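Local coordinates for cupin 2, conserved barrel domain protein (Shewanella frigidimarina NCIMB 400, PDB 3D82) that is of unknown function but binds a nickel ion in a small cupin beta-barrel, and may be a metal-dependent enzyme or small-molecule-binding protein, at residues V79-K82 / G83-H86. Sequence-based numbering, arbitrary orientation.
Sequences VIPK and GVEH. With NI (nickel (II) ion), chain L.
Methyl CG2 of Ile80 sits over one face of the His86 imidazole, a CH-pi contact with the carbon 3.8 Å from the ring centroid. It is displaced toward the rim, so its nearest ring atom is His86 ND1, at 3.5 Å from Ile80 CG2. Chi1 of Ile80 (-55°) sets CG1 beside the backbone N and turns CG2, anti to that N, over the ring; the same methyl also lies near Val84 O and, more loosely, Val84 CB. The imidazole is gripped at both nitrogens. His86 NE2 binds the nickel at 2.4 Å. On the other side of the ring, His86 ND1 donates to Val84 O at 2.8 Å, with the acceptor lying nearly in the ring plane. His45, His47 and Glu52 complete the protein part of the metal site, and Phe65 and Ile63 of strand 60-65 also pack against His86.

Behind this first shell lies a type II beta turn, Pro81 to Val84, closed by Val84 N donating to Pro81 O at 3.2 Å. Gly83 takes the positive phi (78°) characteristic of this turn's third position, and Val84 CG2 packs against Pro81 CB at 4.0 Å. The turn is tied to the rest of the metal-binding region by Lys82 N, bonded to Asp51 OD1, and by a backbone bond between Gly83 and His47. It joins strand 76-80 to strand 86-90, bringing His86 to the nickel in the cupin barrel. ND1-H donation is consistent with NE2 offering its lone pair to the nickel; the hydrogen bond to Val84 O and the nickel bond together hold the ring's rotation, and the former may modestly strengthen NE2 as a ligand.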
# COMPACT_ATOMS: atom_id res chain seq x y z
N VAL D 79 -6.88 8.46 -2.53
CA VAL D 79 -5.81 9.45 -2.55
C VAL D 79 -6.42 10.81 -2.24
O VAL D 79 -7.28 11.27 -2.98
CB VAL D 79 -5.12 9.53 -3.95
CG1 VAL D 79 -3.99 10.54 -3.91
CG2 VAL D 79 -4.62 8.15 -4.39
N ILE D 80 -6.01 11.45 -1.14
CA ILE D 80 -6.51 12.79 -0.79
C ILE D 80 -5.64 13.77 -1.59
O ILE D 80 -4.45 13.84 -1.33
CB ILE D 80 -6.35 13.13 0.72
CG1 ILE D 80 -7.00 12.09 1.65
CG2 ILE D 80 -6.94 14.55 0.98
CD1 ILE D 80 -8.47 12.04 1.62
N PRO D 81 -6.21 14.49 -2.59
CA PRO D 81 -5.31 15.42 -3.32
C PRO D 81 -4.79 16.55 -2.41
O PRO D 81 -5.47 16.92 -1.43
CB PRO D 81 -6.19 15.96 -4.44
CG PRO D 81 -7.34 15.00 -4.53
CD PRO D 81 -7.58 14.56 -3.13
N LYS D 82 -3.59 17.03 -2.69
CA LYS D 82 -2.98 18.10 -1.86
C LYS D 82 -3.89 19.32 -1.75
O LYS D 82 -4.60 19.66 -2.70
CB LYS D 82 -1.60 18.53 -2.37
CG LYS D 82 -1.54 19.14 -3.74
CD LYS D 82 -0.11 19.55 -4.05
CE LYS D 82 -0.02 20.28 -5.38
NZ LYS D 82 1.31 20.91 -5.57
N GLY D 83 -3.89 19.93 -0.57
CA GLY D 83 -4.69 21.10 -0.30
C GLY D 83 -6.17 20.87 -0.05
O GLY D 83 -6.86 21.83 0.20
N VAL D 84 -6.64 19.62 -0.08
CA VAL D 84 -8.05 19.31 0.10
C VAL D 84 -8.27 19.02 1.60
O VAL D 84 -7.61 18.14 2.16
CB VAL D 84 -8.49 18.14 -0.83
CG1 VAL D 84 -9.93 17.70 -0.54
CG2 VAL D 84 -8.32 18.57 -2.30
N GLU D 85 -9.11 19.84 2.24
CA GLU D 85 -9.50 19.62 3.64
C GLU D 85 -10.29 18.35 3.81
O GLU D 85 -11.22 18.08 3.04
CB GLU D 85 -10.38 20.74 4.20
CG GLU D 85 -9.66 21.88 4.80
CD GLU D 85 -10.61 22.75 5.58
OE1 GLU D 85 -11.48 23.39 4.97
OE2 GLU D 85 -10.48 22.80 6.82
N HIS D 86 -9.99 17.63 4.88
CA HIS D 86 -10.64 16.36 5.17
C HIS D 86 -10.59 16.03 6.65
O HIS D 86 -9.75 16.55 7.39
CB HIS D 86 -9.98 15.26 4.34
CG HIS D 86 -8.51 15.15 4.58
ND1 HIS D 86 -7.60 16.05 4.06
CD2 HIS D 86 -7.78 14.24 5.27
CE1 HIS D 86 -6.38 15.72 4.45
NE2 HIS D 86 -6.47 14.62 5.17
NI NI L . -4.62 13.98 6.57